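Structural polyprotein, VP3 (Israeli acute paralysis virus, PDB 5CDD) probably serves as a structural capsid protein, one of the jelly-roll subunits that build the icosahedral shell of this honeybee virus. Local coordinates at residues Val205-Gly218 and Asn227-Cys239. Residues are numbered along the deposited sequence; the frame is centred on the assembly and turned at random.
Sequences VPFVSNKMFLKTAG and NWNFHESFSGFLC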
loop_
_atom_site.group_PDB
_atom_site.type_symbol
_atom_site.label_atom_id
_atom_site.label_comp_id
_atom_site.label_asym_id
_atom_site.label_seq_id
_atom_site.Cartn_x
_atom_site.Cartn_y
_atom_site.Cartn_z
ATOM N N VAL B 205 54.391 4.376 -3.141
ATOM C CA VAL B 205 54.549 3.686 -1.868
ATOM C C VAL B 205 53.206 3.413 -1.190
ATOM O O VAL B 205 52.586 4.317 -0.629
ATOM C CB VAL B 205 55.436 4.504 -0.901
ATOM C CG1 VAL B 205 55.725 3.693 0.354
ATOM C CG2 VAL B 205 56.731 4.898 -1.592
ATOM N N PRO B 206 52.732 2.159 -1.249
ATOM C CA PRO B 206 51.459 1.784 -0.627
ATOM C C PRO B 206 51.484 2.046 0.878
ATOM O O PRO B 206 52.552 2.187 1.474
ATOM C CB PRO B 206 51.345 0.298 -0.950
ATOM C CG PRO B 206 52.019 0.205 -2.281
ATOM C CD PRO B 206 53.251 1.054 -2.075
ATOM N N PHE B 207 50.309 2.106 1.491
ATOM C CA PHE B 207 50.218 2.361 2.921
ATOM C C PHE B 207 50.696 1.163 3.735
ATOM O O PHE B 207 50.125 0.075 3.651
ATOM C CB PHE B 207 48.773 2.687 3.303
ATOM C CG PHE B 207 48.615 3.184 4.714
ATOM C CD1 PHE B 207 48.935 4.497 5.043
ATOM C CD2 PHE B 207 48.143 2.339 5.713
ATOM C CE1 PHE B 207 48.784 4.964 6.349
ATOM C CE2 PHE B 207 47.988 2.795 7.021
ATOM C CZ PHE B 207 48.309 4.110 7.338
ATOM N N VAL B 208 51.752 1.366 4.517
ATOM C CA VAL B 208 52.286 0.310 5.371
ATOM C C VAL B 208 52.511 0.856 6.773
ATOM O O VAL B 208 53.266 1.808 6.970
ATOM C CB VAL B 208 53.617 -0.260 4.828
ATOM C CG1 VAL B 208 53.367 -0.987 3.516
ATOM C CG2 VAL B 208 54.634 0.859 4.639
ATOM N N SER B 209 51.839 0.248 7.746
ATOM C CA SER B 209 51.948 0.674 9.132
ATOM C C SER B 209 51.257 -0.344 10.029
ATOM O O SER B 209 50.509 -1.194 9.548
ATOM C CB SER B 209 51.293 2.049 9.300
ATOM O OG SER B 209 51.410 2.522 10.629
ATOM N N ASN B 210 51.522 -0.269 11.330
ATOM C CA ASN B 210 50.897 -1.180 12.280
ATOM C C ASN B 210 49.625 -0.509 12.788
ATOM O O ASN B 210 49.017 -0.937 13.769
ATOM C CB ASN B 210 51.856 -1.493 13.434
ATOM C CG ASN B 210 52.277 -0.259 14.193
ATOM O OD1 ASN B 210 52.578 0.776 13.602
ATOM N ND2 ASN B 210 52.314 -0.365 15.516
ATOM N N LYS B 211 49.237 0.554 12.093
ATOM C CA LYS B 211 48.033 1.302 12.412
ATOM C C LYS B 211 47.147 1.283 11.178
ATOM O O LYS B 211 47.632 1.123 10.059
ATOM C CB LYS B 211 48.373 2.748 12.765
ATOM C CG LYS B 211 49.308 2.883 13.939
ATOM C CD LYS B 211 49.628 4.337 14.213
ATOM C CE LYS B 211 50.688 4.458 15.292
ATOM N NZ LYS B 211 51.936 3.731 14.914
ATOM N N MET B 212 45.849 1.445 11.386
ATOM C CA MET B 212 44.903 1.450 10.282
ATOM C C MET B 212 44.950 2.787 9.544
ATOM O O MET B 212 44.791 2.847 8.323
ATOM C CB MET B 212 43.498 1.205 10.811
ATOM C CG MET B 212 43.296 -0.156 11.431
ATOM S SD MET B 212 41.561 -0.427 11.800
ATOM C CE MET B 212 41.177 -1.685 10.601
ATOM N N PHE B 213 45.165 3.855 10.305
ATOM C CA PHE B 213 45.242 5.206 9.765
ATOM C C PHE B 213 46.340 5.955 10.514
ATOM O O PHE B 213 46.690 5.590 11.638
ATOM C CB PHE B 213 43.921 5.946 9.980
ATOM C CG PHE B 213 42.718 5.247 9.411
ATOM C CD1 PHE B 213 42.486 5.228 8.040
ATOM C CD2 PHE B 213 41.791 4.644 10.256
ATOM C CE1 PHE B 213 41.345 4.622 7.518
ATOM C CE2 PHE B 213 40.648 4.037 9.746
ATOM C CZ PHE B 213 40.424 4.028 8.374
ATOM N N LEU B 214 46.878 7.001 9.894
ATOM C CA LEU B 214 47.917 7.814 10.518
ATOM C C LEU B 214 47.383 9.224 10.745
ATOM O O LEU B 214 46.467 9.666 10.053
ATOM C CB LEU B 214 49.165 7.863 9.635
ATOM C CG LEU B 214 49.997 6.581 9.555
ATOM C CD1 LEU B 214 51.101 6.750 8.528
ATOM C CD2 LEU B 214 50.587 6.265 10.919
ATOM N N LYS B 215 47.953 9.926 11.719
ATOM C CA LYS B 215 47.512 11.278 12.030
ATOM C C LYS B 215 47.792 12.240 10.883
ATOM O O LYS B 215 48.627 11.967 10.023
ATOM C CB LYS B 215 48.185 11.765 13.318
ATOM C CG LYS B 215 47.706 11.036 14.574
ATOM C CD LYS B 215 48.255 11.677 15.847
ATOM C CE LYS B 215 47.609 11.094 17.103
ATOM N NZ LYS B 215 47.934 9.656 17.318
ATOM N N THR B 216 47.088 13.366 10.871
ATOM C CA THR B 216 47.257 14.358 9.817
ATOM C C THR B 216 47.880 15.661 10.308
ATOM O O THR B 216 47.905 16.651 9.581
ATOM C CB THR B 216 45.902 14.695 9.156
ATOM O OG1 THR B 216 45.035 15.288 10.132
ATOM C CG2 THR B 216 45.259 13.439 8.579
ATOM N N ALA B 217 48.381 15.656 11.537
ATOM C CA ALA B 217 48.994 16.842 12.123
ATOM C C ALA B 217 50.198 17.308 11.310
ATOM O O ALA B 217 50.359 18.500 11.037
ATOM C CB ALA B 217 49.415 16.550 13.561
ATOM N N GLY B 218 51.039 16.358 10.917
ATOM C CA GLY B 218 52.221 16.701 10.147
ATOM C C GLY B 218 53.224 17.602 10.853
ATOM O O GLY B 218 53.554 17.384 12.021
ATOM N N ASN B 227 57.180 17.276 18.891
ATOM C CA ASN B 227 57.550 16.598 17.658
ATOM C C ASN B 227 56.951 15.197 17.596
ATOM O O ASN B 227 57.341 14.390 16.756
ATOM C CB ASN B 227 59.079 16.518 17.552
ATOM C CG ASN B 227 59.688 15.578 18.575
ATOM O OD1 ASN B 227 59.362 15.640 19.757
ATOM N ND2 ASN B 227 60.576 14.702 18.123
ATOM N N TRP B 228 55.996 14.911 18.476
ATOM C CA TRP B 228 55.383 13.587 18.492
ATOM C C TRP B 228 54.317 13.358 17.436
ATOM O O TRP B 228 54.226 12.272 16.865
ATOM C CB TRP B 228 54.774 13.274 19.858
ATOM C CG TRP B 228 54.409 11.827 19.982
ATOM C CD1 TRP B 228 55.273 10.770 20.036
ATOM C CD2 TRP B 228 53.084 11.269 20.068
ATOM N NE1 TRP B 228 54.571 9.593 20.156
ATOM C CE2 TRP B 228 53.235 9.870 20.179
ATOM C CE3 TRP B 228 51.795 11.819 20.067
ATOM C CZ2 TRP B 228 52.134 9.009 20.283
ATOM C CZ3 TRP B 228 50.702 10.959 20.172
ATOM C CH2 TRP B 228 50.881 9.570 20.281
ATOM N N ASN B 229 53.490 14.368 17.194
ATOM C CA ASN B 229 52.439 14.235 16.196
ATOM C C ASN B 229 53.068 14.115 14.825
ATOM O O ASN B 229 52.499 13.509 13.919
ATOM C CB ASN B 229 51.501 15.441 16.219
ATOM C CG ASN B 229 50.656 15.496 17.472
ATOM O OD1 ASN B 229 49.944 14.542 17.801
ATOM N ND2 ASN B 229 50.727 16.615 18.181
ATOM N N PHE B 230 54.253 14.696 14.686
ATOM C CA PHE B 230 54.985 14.660 13.434
ATOM C C PHE B 230 55.301 13.219 13.062
ATOM O O PHE B 230 55.041 12.785 11.941
ATOM C CB PHE B 230 56.284 15.453 13.566
ATOM C CG PHE B 230 57.136 15.418 12.336
ATOM C CD1 PHE B 230 56.786 16.155 11.211
ATOM C CD2 PHE B 230 58.270 14.617 12.287
ATOM C CE1 PHE B 230 57.553 16.094 10.052
ATOM C CE2 PHE B 230 59.044 14.548 11.134
ATOM C CZ PHE B 230 58.686 15.287 10.015
ATOM N N HIS B 231 55.859 12.479 14.013
ATOM C CA HIS B 231 56.221 11.086 13.790
ATOM C C HIS B 231 55.002 10.192 13.619
ATOM O O HIS B 231 55.066 9.164 12.945
ATOM C CB HIS B 231 57.081 10.577 14.949
ATOM C CG HIS B 231 58.419 11.240 15.042
ATOM N ND1 HIS B 231 59.357 11.163 14.034
ATOM C CD2 HIS B 231 58.972 12.004 16.013
ATOM C CE1 HIS B 231 60.430 11.850 14.382
ATOM N NE2 HIS B 231 60.222 12.371 15.578
ATOM N N GLU B 232 53.891 10.591 14.228
ATOM C CA GLU B 232 52.651 9.828 14.148
ATOM C C GLU B 232 51.884 10.104 12.858
ATOM O O GLU B 232 50.762 9.628 12.685
ATOM C CB GLU B 232 51.758 10.165 15.347
ATOM C CG GLU B 232 52.305 9.700 16.683
ATOM C CD GLU B 232 52.330 8.189 16.799
ATOM O OE1 GLU B 232 51.240 7.574 16.794
ATOM O OE2 GLU B 232 53.438 7.617 16.889
ATOM N N SER B 233 52.493 10.858 11.948
ATOM C CA SER B 233 51.833 11.207 10.696
ATOM C C SER B 233 52.503 10.707 9.418
ATOM O O SER B 233 52.065 11.080 8.332
ATOM C CB SER B 233 51.703 12.730 10.590
ATOM O OG SER B 233 51.109 13.289 11.745
ATOM N N PHE B 234 53.530 9.863 9.511
ATOM C CA PHE B 234 54.197 9.447 8.280
ATOM C C PHE B 234 54.478 7.985 7.940
ATOM O O PHE B 234 54.372 7.611 6.776
ATOM C CB PHE B 234 55.470 10.277 8.124
ATOM C CG PHE B 234 55.195 11.732 7.892
ATOM C CD1 PHE B 234 54.652 12.165 6.686
ATOM C CD2 PHE B 234 55.412 12.665 8.898
ATOM C CE1 PHE B 234 54.327 13.503 6.487
ATOM C CE2 PHE B 234 55.088 14.009 8.709
ATOM C CZ PHE B 234 54.545 14.427 7.502
ATOM N N SER B 235 54.846 7.157 8.910
ATOM C CA SER B 235 55.101 5.734 8.632
ATOM C C SER B 235 56.468 5.399 8.040
ATOM O O SER B 235 56.854 4.230 8.001
ATOM C CB SER B 235 54.039 5.158 7.685
ATOM O OG SER B 235 54.440 5.292 6.326
ATOM N N GLY B 236 57.191 6.403 7.559
ATOM C CA GLY B 236 58.496 6.132 6.986
ATOM C C GLY B 236 59.057 7.298 6.203
ATOM O O GLY B 236 58.598 8.430 6.355
ATOM N N PHE B 237 60.044 7.026 5.355
ATOM C CA PHE B 237 60.659 8.079 4.562
ATOM C C PHE B 237 61.428 7.547 3.361
ATOM O O PHE B 237 61.798 6.372 3.308
ATOM C CB PHE B 237 61.600 8.908 5.446
ATOM C CG PHE B 237 62.808 8.151 5.938
ATOM C CD1 PHE B 237 63.961 8.065 5.160
ATOM C CD2 PHE B 237 62.794 7.516 7.178
ATOM C CE1 PHE B 237 65.081 7.359 5.608
ATOM C CE2 PHE B 237 63.909 6.807 7.636
ATOM C CZ PHE B 237 65.053 6.731 6.848
ATOM N N LEU B 238 61.647 8.425 2.389
ATOM C CA LEU B 238 62.399 8.086 1.189
ATOM C C LEU B 238 63.740 8.783 1.316
ATOM O O LEU B 238 63.835 9.842 1.931
ATOM C CB LEU B 238 61.692 8.593 -0.067
ATOM C CG LEU B 238 60.434 7.877 -0.544
ATOM C CD1 LEU B 238 59.866 8.602 -1.739
ATOM C CD2 LEU B 238 60.759 6.454 -0.928
ATOM N N CYS B 239 64.774 8.198 0.728
ATOM C CA CYS B 239 66.098 8.788 0.801
ATOM C C CYS B 239 66.763 8.772 -0.568
ATOM O O CYS B 239 66.858 7.723 -1.209
ATOM C CB CYS B 239 66.945 8.021 1.816
ATOM S SG CYS B 239 68.474 8.845 2.270
#
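Lys215 N donates to Glu232 O at 3.0 Å. Gly218 N donates to Ser233 OG at 3.2 Å, in a straighter bond (163° against 145°). The two bonds join the short strand 214-215 and the loop after it, where 214-215 pairs with strand 132-144 of one sheet of the jelly-roll capsid fold, to the turn leading from helix 228-231 into strand 236-247 of the other. Ser233 shows how one hydroxyl can serve two backbone groups: its OG also donates to Asn229 O at 2.6 Å, linking the loop at Gly218 to the helix.

Around this polar centre the side chains of Lys215 and Glu232 run side by side, joined by a long salt bridge of 3.9 Å between Lys215 NZ and Glu232 OE1. The stronger partner of that ammonium is Gln150 of a neighbouring subunit. Lys211 crosses Glu232 at about a right angle, its CE against OE1 and its NZ 4.3 Å from Glu232 OE1, beyond a salt bridge. Glu232 CG lies over one face of the poorly ordered Trp228 ring, whose position is less certain.

Packing finishes the joint. Ala217 CB rests on Asn229 CB, while Leu214 places CD1 against Ser235 CB.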